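Local coordinates for protein endoglucanase CEL5A (Eubacterium cellulosolvens, PDB 4AFD) that probably binds beta-glucan chains, among them xyloglucan, through a noncatalytic carbohydrate-binding module of a family 5 endoglucanase, at residues A[58-63]-A[73-78]; A[62-67]-A[105-110]. One frame throughout, in Å; residues are numbered along the deposited sequence.

In the fold
Interactions 1 and 2 both start from strand 57-63, the former joining it to strand 72-76 on one flank and the latter to strand 107-112 on the other, and each carries a tryptophan to the glycan pocket. Their centres are about 10 Å apart. The backbone ties them, I60 N lying 2.8 Å from G109 O in a probable hydrogen bond, and F61 CD2 packs 3.7 Å from L105 CD2 on the sheet face turned from the sugar. Interaction 1 brings W73 and Q75 to the pocket, interaction 2 brings W64; W20, T23, W25 and Q71 complete it.

Interaction 1: residues A[58-63]-A[73-78]; sequences VLIFAR and WAQISP. With BGC (beta-D-glucopyranose), chain B; BGC (beta-D-glucopyranose), chain C.
I60 slides its CG2 methyl beneath the indole of W73, a CH-pi contact over the ring face, 3.6 Å from the centroid of the six-membered ring and only 5° off its normal. CB of W73 lies near C6 of the chain B glucose. With CG anti to the backbone N (chi1 -175°), the indole lies over I60 and turns its opposite face to that glucose, CD1 coming within 3.5 Å of C6. NE1 gives its hydrogen to Q75 OE1 at 2.9 Å, in the indole plane and on a lone pair of the amide, which helps fix the ring's rotation. CE3 rests against A62 CB, while CZ2 sits between I60 CG2 and the sugar's C4. The frame is an antiparallel beta hairpin, strands 57-63 and 72-76, whose hydrogen-bonded pairs L59-I76 and F61-A74 turn their side chains to the other face, where L59 and F61 meet I93 of helix 90-97 and L59 and I76 meet F88. With an alanine in place of W73, the chain B glucose would probably lose the apolar surface under its C6 and C4, and Q75 OE1 its donor. Alongside I60 CD1, the extended Q75 sends NE2 on to O3 of the chain C glucose at 3.1 Å.

Interaction 2: residues A[62-67]-A[105-110]; sequences ARWEHG and LDYIGV. With BGC (beta-D-glucopyranose), chain D.
D106 and W64 meet with the CB of the aspartate under the indole, 3.7 Å from the centroid of the five-membered ring, and the carboxylate lies almost parallel to the ring, the planes 6° apart. This is the compact side of the contact. A single oxygen, D106 OD2, takes two hydrogen bonds: W64 N approaches it at 2.8 Å on the anti side, somewhat out of the carboxylate plane, and H66 NE2 comes in at 2.7 Å on the syn lone pair, close to the plane of the imidazole. With CG of D106 anti to its carbonyl carbon (chi1 -70°), the carboxylate reaches back under the loop that leaves strand 57-63. Further along the indole, W64 CZ2 packs on Y107 CB at 3.6 Å, and the two aromatic rings are inclined by 35° to one another. Y107 keeps its hydroxyl for E30 and K111, beyond this contact.

At A62 the backbone departs from regular pairing. D106 N and Y107 N both point to A62 O, the first bond 2.9 Å long and the second weak, while A62 N donates to Y107 O; together they form a classic beta bulge.

The outer side is looser. Away from its one bond the H66 ring is exposed and buries little, and R63 touches D106 OD2 through CG before its chain bends off to D104 and P70. Over the opposite face of W64 lies the chain D glucose, with its C2 3.7 Å from CZ2. An indole backed by protein on one face and presenting the other to a sugar is the stacking platform characteristic of carbohydrate-binding modules, here in the glycan pocket of a CBM65 domain.

Interaction 1: residues A[58-63]-A[73-78]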
ATOM      1  N   VAL A  58       3.986   0.210  -5.909  1.00  6.77           N
ATOM      2  CA  VAL A  58       2.777   1.023  -5.752  1.00  7.00           C
ATOM      3  C   VAL A  58       2.031   0.599  -4.469  1.00  6.30           C
ATOM      4  O   VAL A  58       2.165  -0.572  -4.016  1.00  6.74           O
ATOM      5  CB  VAL A  58       1.814   0.956  -6.963  1.00  7.52           C
ATOM      6  CG1 VAL A  58       2.431   1.615  -8.217  1.00  9.70           C
ATOM      7  CG2 VAL A  58       1.356  -0.481  -7.234  1.00  8.98           C
ATOM      8  N   LEU A  59       1.184   1.495  -4.019  1.00  5.72           N
ATOM      9  CA  LEU A  59       0.266   1.238  -2.890  1.00  5.76           C
ATOM     10  C   LEU A  59      -1.105   1.330  -3.424  1.00  5.70           C
ATOM     11  O   LEU A  59      -1.441   2.240  -4.229  1.00  6.30           O
ATOM     12  CB  LEU A  59       0.514   2.307  -1.794  1.00  6.20           C
ATOM     13  CG  LEU A  59      -0.413   2.238  -0.590  1.00  6.42           C
ATOM     14  CD1 LEU A  59      -0.210   0.977   0.240  1.00  7.95           C
ATOM     15  CD2 LEU A  59      -0.175   3.436   0.271  1.00  7.78           C
ATOM     16  N   ILE A  60      -1.983   0.392  -3.107  1.00  5.83           N
ATOM     17  CA  ILE A  60      -3.410   0.340  -3.576  1.00  5.93           C
ATOM     18  C   ILE A  60      -4.253   0.532  -2.361  1.00  5.56           C
ATOM     19  O   ILE A  60      -4.154  -0.237  -1.357  1.00  5.79           O
ATOM     20  CB  ILE A  60      -3.755  -1.001  -4.211  1.00  6.97           C
ATOM     21  CG1 ILE A  60      -2.728  -1.615  -5.242  1.00  9.43           C
ATOM     22  CG2 ILE A  60      -5.226  -0.992  -4.680  1.00  7.30           C
ATOM     23  CD1 ILE A  60      -2.587  -0.642  -6.280  1.00 11.55           C
ATOM     24  N   PHE A  61      -5.217   1.470  -2.388  1.00  5.69           N
ATOM     25  CA  PHE A  61      -6.371   1.505  -1.504  1.00  5.62           C
ATOM     26  C   PHE A  61      -7.594   1.195  -2.313  1.00  5.59           C
ATOM     27  O   PHE A  61      -7.738   1.937  -3.367  1.00  6.25           O
ATOM     28  CB  PHE A  61      -6.530   2.887  -0.819  1.00  6.36           C
ATOM     29  CG  PHE A  61      -5.749   3.023   0.494  1.00  6.64           C
ATOM     30  CD1 PHE A  61      -4.384   2.614   0.623  1.00  6.66           C
ATOM     31  CD2 PHE A  61      -6.379   3.525   1.596  1.00  7.30           C
ATOM     32  CE1 PHE A  61      -3.756   2.768   1.852  1.00  6.91           C
ATOM     33  CE2 PHE A  61      -5.674   3.756   2.829  1.00  7.72           C
ATOM     34  CZ  PHE A  61      -4.383   3.283   2.895  1.00  6.91           C
ATOM     35  N   ALA A  62      -8.440   0.221  -2.026  1.00  5.29           N
ATOM     36  CA  ALA A  62      -9.528  -0.138  -2.923  1.00  5.29           C
ATOM     37  C   ALA A  62     -10.797  -0.284  -2.149  1.00  5.37           C
ATOM     38  O   ALA A  62     -10.822  -0.722  -0.941  1.00  5.62           O
ATOM     39  CB  ALA A  62      -9.193  -1.357  -3.765  1.00  5.51           C
ATOM     40  N   ARG A  63     -11.923   0.030  -2.803  1.00  5.75           N
ATOM     41  CA  ARG A  63     -13.299  -0.252  -2.334  1.00  6.30           C
ATOM     42  C   ARG A  63     -13.954  -1.051  -3.391  1.00  6.66           C
ATOM     43  O   ARG A  63     -13.952  -0.612  -4.585  1.00  6.62           O
ATOM     44  CB  ARG A  63     -14.036   1.041  -2.106  1.00  6.73           C
ATOM     45  CG  ARG A  63     -15.471   0.832  -1.593  1.00  7.22           C
ATOM     46  CD  ARG A  63     -16.237   2.129  -1.453  1.00  7.93           C
ATOM     47  NE  ARG A  63     -16.545   2.688  -2.806  1.00  8.13           N
ATOM     48  CZ  ARG A  63     -17.015   3.918  -2.974  1.00  9.63           C
ATOM     49  NH1 ARG A  63     -17.049   4.811  -2.010  1.00 11.23           N
ATOM     50  NH2 ARG A  63     -17.356   4.293  -4.197  1.00  9.90           N
ATOM     51  N   TRP A  73     -10.246   2.051  -7.220  1.00  5.72           N
ATOM     52  CA  TRP A  73      -8.906   1.398  -7.244  1.00  6.10           C
ATOM     53  C   TRP A  73      -7.898   2.510  -7.217  1.00  6.94           C
ATOM     54  O   TRP A  73      -7.519   3.100  -8.267  1.00  8.33           O
ATOM     55  CB  TRP A  73      -8.762   0.558  -8.472  1.00  6.94           C
ATOM     56  CG  TRP A  73      -7.471  -0.242  -8.503  1.00  7.19           C
ATOM     57  CD1 TRP A  73      -6.328   0.122  -9.179  1.00  7.92           C
ATOM     58  CD2 TRP A  73      -7.195  -1.518  -7.874  1.00  7.19           C
ATOM     59  NE1 TRP A  73      -5.337  -0.844  -8.995  1.00  8.53           N
ATOM     60  CE2 TRP A  73      -5.857  -1.859  -8.259  1.00  7.75           C
ATOM     61  CE3 TRP A  73      -7.941  -2.436  -7.099  1.00  7.49           C
ATOM     62  CZ2 TRP A  73      -5.266  -3.097  -7.845  1.00  7.90           C
ATOM     63  CZ3 TRP A  73      -7.344  -3.618  -6.714  1.00  8.20           C
ATOM     64  CH2 TRP A  73      -6.042  -3.917  -7.031  1.00  7.74           C
ATOM     65  N   ALA A  74      -7.503   2.937  -6.034  1.00  7.86           N
ATOM     66  CA  ALA A  74      -6.563   4.109  -5.840  1.00  8.37           C
ATOM     67  C   ALA A  74      -5.138   3.523  -5.947  1.00  8.84           C
ATOM     68  O   ALA A  74      -4.625   3.038  -4.884  1.00 11.65           O
ATOM     69  CB  ALA A  74      -6.884   4.799  -4.622  1.00 10.59           C
ATOM     70  N   GLN A  75      -4.565   3.412  -7.072  1.00 10.14           N
ATOM     71  CA  GLN A  75      -3.219   2.977  -7.242  1.00 10.42           C
ATOM     72  C   GLN A  75      -2.308   4.184  -7.200  1.00 10.37           C
ATOM     73  O   GLN A  75      -2.425   5.075  -8.105  1.00 13.35           O
ATOM     74  CB  GLN A  75      -3.128   2.292  -8.555  1.00 13.04           C
ATOM     75  CG  GLN A  75      -1.851   1.672  -8.904  1.00 14.24           C
ATOM     76  CD  GLN A  75      -1.974   0.821 -10.082  1.00 14.78           C
ATOM     77  OE1 GLN A  75      -2.831  -0.017 -10.276  1.00 15.76           O
ATOM     78  NE2 GLN A  75      -0.991   1.015 -10.947  1.00 16.44           N
ATOM     79  N   ILE A  76      -1.417   4.224  -6.227  1.00  8.51           N
ATOM     80  CA  ILE A  76      -0.669   5.362  -5.830  0.52  8.82           C
ATOM     81  C   ILE A  76       0.854   5.013  -6.091  1.00  8.07           C
ATOM     82  O   ILE A  76       1.332   4.052  -5.496  1.00  7.96           O
ATOM     83  CB  ILE A  76      -1.093   5.535  -4.335  0.52  8.48           C
ATOM     84  CG1 ILE A  76      -2.632   5.632  -4.183  0.52  9.61           C
ATOM     85  CG2 ILE A  76      -0.389   6.733  -3.708  0.52  8.65           C
ATOM     86  CD1 ILE A  76      -3.208   5.272  -2.807  0.52 10.10           C
ATOM     87  N   SER A  77       1.576   5.830  -6.839  1.00  8.97           N
ATOM     88  CA  SER A  77       3.022   5.867  -6.807  0.55  9.16           C
ATOM     89  C   SER A  77       3.525   6.486  -5.518  1.00  8.54           C
ATOM     90  O   SER A  77       2.829   7.268  -4.921  1.00  9.09           O
ATOM     91  CB  SER A  77       3.464   6.747  -7.951  0.55 11.16           C
ATOM     92  OG  SER A  77       3.032   6.123  -9.119  0.55 16.15           O
ATOM     93  N   PRO A  78       4.825   6.265  -5.160  1.00  7.42           N
ATOM     94  CA  PRO A  78       5.294   6.926  -3.924  1.00  7.50           C
ATOM     95  C   PRO A  78       5.126   8.448  -3.959  1.00  7.23           C
ATOM     96  O   PRO A  78       5.361   9.069  -5.020  1.00  7.90           O
ATOM     97  CB  PRO A  78       6.783   6.582  -3.957  1.00  7.98           C
ATOM     98  CG  PRO A  78       6.805   5.207  -4.687  1.00  7.74           C
ATOM     99  CD  PRO A  78       5.747   5.333  -5.734  1.00  8.20           C
TER
HETATM  100  C2  BGC B   2      -4.414  -4.095 -12.954  1.00 49.09           C
HETATM  101  C3  BGC B   2      -5.717  -4.866 -12.460  1.00 54.84           C
HETATM  102  C4  BGC B   2      -6.406  -3.922 -11.500  1.00 54.93           C
HETATM  103  C5  BGC B   2      -6.928  -2.703 -12.396  1.00 54.29           C
HETATM  104  C6  BGC B   2      -7.881  -1.877 -11.599  1.00 43.89           C
HETATM  105  C1  BGC B   2      -4.709  -2.576 -13.495  1.00 52.50           C
HETATM  106  O2  BGC B   2      -3.889  -4.864 -13.964  1.00 54.29           O
HETATM  107  O3  BGC B   2      -5.498  -6.054 -11.690  1.00 47.09           O
HETATM  108  O4  BGC B   2      -7.529  -4.562 -10.897  1.00 60.36           O
HETATM  109  O5  BGC B   2      -5.828  -1.831 -12.837  1.00 52.31           O
HETATM  110  O6  BGC B   2      -8.874  -2.770 -11.318  1.00 41.15           O
HETATM  111  C2  BGC C   1      -1.123  -0.538 -16.325  0.79 46.80           C
HETATM  112  C3  BGC C   1      -1.446  -1.053 -14.872  0.79 42.88           C
HETATM  113  C4  BGC C   1      -2.843  -1.811 -15.014  0.79 46.57           C
HETATM  114  C5  BGC C   1      -2.670  -3.048 -16.065  0.79 47.12           C
HETATM  115  C6  BGC C   1      -4.043  -3.538 -16.590  0.79 54.34           C
HETATM  116  C1  BGC C   1      -0.782  -1.865 -17.102  0.79 44.13           C
HETATM  117  O1  BGC C   1      -0.326  -1.540 -18.404  0.79 40.14           O
HETATM  118  O2  BGC C   1       0.000   0.318 -16.246  0.79 49.56           O
HETATM  119  O3  BGC C   1      -1.434  -0.017 -13.869  0.79 34.60           O
HETATM  120  O4  BGC C   1      -3.320  -2.348 -13.814  0.79 47.86           O
HETATM  121  O5  BGC C   1      -1.962  -2.694 -17.288  0.79 42.43           O
HETATM  122  O6  BGC C   1      -3.931  -4.933 -16.835  0.79 58.23           O

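Interaction 2: residues A[62-67]-A[105-110]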
ATOM      1  N   ALA A  62      -8.440   0.221  -2.026  1.00  5.29           N
ATOM      2  CA  ALA A  62      -9.528  -0.138  -2.923  1.00  5.29           C
ATOM      3  C   ALA A  62     -10.797  -0.284  -2.149  1.00  5.37           C
ATOM      4  O   ALA A  62     -10.822  -0.722  -0.941  1.00  5.62           O
ATOM      5  CB  ALA A  62      -9.193  -1.357  -3.765  1.00  5.51           C
ATOM      6  N   ARG A  63     -11.923   0.030  -2.803  1.00  5.75           N
ATOM      7  CA  ARG A  63     -13.299  -0.252  -2.334  1.00  6.30           C
ATOM      8  C   ARG A  63     -13.954  -1.051  -3.391  1.00  6.66           C
ATOM      9  O   ARG A  63     -13.952  -0.612  -4.585  1.00  6.62           O
ATOM     10  CB  ARG A  63     -14.036   1.041  -2.106  1.00  6.73           C
ATOM     11  CG  ARG A  63     -15.471   0.832  -1.593  1.00  7.22           C
ATOM     12  CD  ARG A  63     -16.237   2.129  -1.453  1.00  7.93           C
ATOM     13  NE  ARG A  63     -16.545   2.688  -2.806  1.00  8.13           N
ATOM     14  CZ  ARG A  63     -17.015   3.918  -2.974  1.00  9.63           C
ATOM     15  NH1 ARG A  63     -17.049   4.811  -2.010  1.00 11.23           N
ATOM     16  NH2 ARG A  63     -17.356   4.293  -4.197  1.00  9.90           N
ATOM     17  N   TRP A  64     -14.507  -2.209  -3.126  1.00  7.35           N
ATOM     18  CA  TRP A  64     -15.236  -2.975  -4.172  1.00  8.67           C
ATOM     19  C   TRP A  64     -16.554  -2.324  -4.471  1.00 10.24           C
ATOM     20  O   TRP A  64     -17.135  -1.681  -3.637  1.00 11.47           O
ATOM     21  CB  TRP A  64     -15.413  -4.460  -3.691  1.00  9.92           C
ATOM     22  CG  TRP A  64     -14.154  -5.041  -3.099  1.00 10.97           C
ATOM     23  CD1 TRP A  64     -14.075  -5.834  -1.938  1.00 11.52           C
ATOM     24  CD2 TRP A  64     -12.820  -5.020  -3.633  1.00 11.19           C
ATOM     25  NE1 TRP A  64     -12.777  -6.230  -1.767  1.00 11.52           N
ATOM     26  CE2 TRP A  64     -11.968  -5.775  -2.713  1.00 11.81           C
ATOM     27  CE3 TRP A  64     -12.192  -4.409  -4.737  1.00 12.19           C
ATOM     28  CZ2 TRP A  64     -10.582  -5.882  -2.913  1.00 11.77           C
ATOM     29  CZ3 TRP A  64     -10.754  -4.624  -4.892  1.00 11.97           C
ATOM     30  CH2 TRP A  64     -10.013  -5.319  -4.012  1.00 12.58           C
ATOM     31  N   GLU A  65     -17.024  -2.531  -5.696  1.00 11.24           N
ATOM     32  CA  GLU A  65     -18.353  -2.019  -6.073  0.50 12.12           C
ATOM     33  C   GLU A  65     -19.415  -2.622  -5.118  1.00 13.07           C
ATOM     34  O   GLU A  65     -19.390  -3.799  -4.759  1.00 13.75           O
ATOM     35  CB  GLU A  65     -18.643  -2.374  -7.562  0.50 13.48           C
ATOM     36  CG  GLU A  65     -19.928  -1.741  -8.076  0.50 14.49           C
ATOM     37  CD  GLU A  65     -20.121  -2.008  -9.549  0.50 15.94           C
ATOM     38  OE1 GLU A  65     -19.155  -2.180 -10.343  0.50 13.85           O
ATOM     39  OE2 GLU A  65     -21.335  -2.001  -9.951  0.50 17.98           O
ATOM     40  N   HIS A  66     -20.331  -1.806  -4.712  1.00 13.72           N
ATOM     41  CA  HIS A  66     -21.438  -2.258  -3.798  1.00 16.30           C
ATOM     42  C   HIS A  66     -22.618  -1.388  -4.213  1.00 16.84           C
ATOM     43  O   HIS A  66     -22.604  -0.137  -4.041  1.00 16.69           O
ATOM     44  CB  HIS A  66     -21.105  -2.030  -2.297  1.00 17.89           C
ATOM     45  CG  HIS A  66     -19.715  -2.546  -1.747  1.00 22.26           C
ATOM     46  ND1 HIS A  66     -19.404  -3.880  -1.508  1.00 24.24           N
ATOM     47  CD2 HIS A  66     -18.622  -1.791  -1.235  1.00 23.25           C
ATOM     48  CE1 HIS A  66     -18.080  -3.955  -1.012  1.00 24.33           C
ATOM     49  NE2 HIS A  66     -17.605  -2.664  -0.856  1.00 15.69           N
ATOM     50  N   GLY A  67     -23.745  -1.971  -4.669  1.00 21.58           N
ATOM     51  CA  GLY A  67     -24.922  -1.137  -5.020  1.00 21.74           C
ATOM     52  C   GLY A  67     -24.601  -0.102  -6.096  1.00 21.41           C
ATOM     53  O   GLY A  67     -23.928  -0.430  -7.090  1.00 26.29           O
ATOM     54  N   LEU A 105     -13.447   1.366   3.279  1.00  7.16           N
ATOM     55  CA  LEU A 105     -12.204   0.806   2.663  1.00  7.14           C
ATOM     56  C   LEU A 105     -12.163  -0.696   2.701  1.00  6.93           C
ATOM     57  O   LEU A 105     -12.165  -1.269   3.859  1.00  8.56           O
ATOM     58  CB  LEU A 105     -11.034   1.417   3.370  1.00  7.17           C
ATOM     59  CG  LEU A 105      -9.639   0.992   2.847  1.00  6.21           C
ATOM     60  CD1 LEU A 105      -9.368   1.401   1.379  1.00  6.71           C
ATOM     61  CD2 LEU A 105      -8.557   1.493   3.741  1.00  6.90           C
ATOM     62  N   ASP A 106     -12.098  -1.393   1.585  1.00  6.26           N
ATOM     63  CA  ASP A 106     -12.029  -2.866   1.565  1.00  6.38           C
ATOM     64  C   ASP A 106     -10.671  -3.440   1.573  1.00  5.79           C
ATOM     65  O   ASP A 106     -10.478  -4.612   2.002  1.00  6.76           O
ATOM     66  CB  ASP A 106     -12.821  -3.403   0.352  1.00  6.91           C
ATOM     67  CG  ASP A 106     -14.230  -3.239   0.469  1.00  7.46           C
ATOM     68  OD1 ASP A 106     -14.840  -3.669   1.528  1.00 10.05           O
ATOM     69  OD2 ASP A 106     -14.956  -2.670  -0.378  1.00  7.79           O
ATOM     70  N   TYR A 107      -9.657  -2.752   1.069  1.00  5.69           N
ATOM     71  CA  TYR A 107      -8.362  -3.394   0.735  1.00  5.51           C
ATOM     72  C   TYR A 107      -7.208  -2.408   0.746  1.00  5.26           C
ATOM     73  O   TYR A 107      -7.367  -1.277   0.173  1.00  5.59           O
ATOM     74  CB  TYR A 107      -8.505  -4.012  -0.711  1.00  5.70           C
ATOM     75  CG  TYR A 107      -7.270  -4.635  -1.237  1.00  5.60           C
ATOM     76  CD1 TYR A 107      -6.855  -5.902  -0.822  1.00  6.10           C
ATOM     77  CD2 TYR A 107      -6.495  -3.985  -2.198  1.00  6.27           C
ATOM     78  CE1 TYR A 107      -5.749  -6.476  -1.322  1.00  6.51           C
ATOM     79  CE2 TYR A 107      -5.370  -4.564  -2.721  1.00  6.62           C
ATOM     80  CZ  TYR A 107      -4.982  -5.802  -2.291  1.00  6.26           C
ATOM     81  OH  TYR A 107      -3.854  -6.366  -2.828  1.00  7.17           O
ATOM     82  N   ILE A 108      -6.095  -2.796   1.302  1.00  5.19           N
ATOM     83  CA  ILE A 108      -4.827  -2.094   1.203  1.00  5.28           C
ATOM     84  C   ILE A 108      -3.821  -3.064   0.710  1.00  5.44           C
ATOM     85  O   ILE A 108      -3.697  -4.195   1.250  1.00  5.75           O
ATOM     86  CB  ILE A 108      -4.392  -1.549   2.589  1.00  5.35           C
ATOM     87  CG1 ILE A 108      -5.433  -0.526   3.113  1.00  5.96           C
ATOM     88  CG2 ILE A 108      -2.987  -0.946   2.506  1.00  6.10           C
ATOM     89  CD1 ILE A 108      -5.202  -0.195   4.590  1.00  6.89           C
ATOM     90  N   GLY A 109      -3.085  -2.776  -0.398  1.00  5.60           N
ATOM     91  CA  GLY A 109      -2.067  -3.697  -0.907  1.00  5.77           C
ATOM     92  C   GLY A 109      -0.810  -2.988  -1.320  1.00  5.42           C
ATOM     93  O   GLY A 109      -0.886  -1.838  -1.876  1.00  7.09           O
ATOM     94  N   VAL A 110       0.329  -3.548  -1.085  1.00  5.73           N
ATOM     95  CA  VAL A 110       1.610  -3.049  -1.603  1.00  6.17           C
ATOM     96  C   VAL A 110       1.998  -4.005  -2.681  1.00  6.59           C
ATOM     97  O   VAL A 110       2.106  -5.233  -2.421  1.00  7.05           O
ATOM     98  CB  VAL A 110       2.662  -3.027  -0.507  1.00  6.98           C
ATOM     99  CG1 VAL A 110       4.003  -2.633  -1.109  1.00  8.30           C
ATOM    100  CG2 VAL A 110       2.291  -2.099   0.643  1.00  8.53           C
TER
HETATM  101  C2  BGC D   4     -11.136  -8.711  -5.165  0.87 52.78           C
HETATM  102  C3  BGC D   4     -12.389  -9.472  -4.668  0.87 47.64           C
HETATM  103  C4  BGC D   4     -13.603  -8.543  -4.857  0.87 51.29           C
HETATM  104  C5  BGC D   4     -13.691  -8.331  -6.432  0.87 54.67           C
HETATM  105  C6  BGC D   4     -14.944  -7.565  -7.021  0.87 58.81           C
HETATM  106  C1  BGC D   4     -11.363  -8.238  -6.655  0.87 53.84           C
HETATM  107  O2  BGC D   4     -10.052  -9.610  -5.114  0.87 53.22           O
HETATM  108  O3  BGC D   4     -12.301  -9.748  -3.306  0.87 46.06           O
HETATM  109  O4  BGC D   4     -14.774  -9.172  -4.391  0.87 53.07           O
HETATM  110  O5  BGC D   4     -12.592  -7.519  -6.768  0.87 53.54           O
HETATM  111  O6  BGC D   4     -15.876  -7.308  -5.995  0.87 62.64           O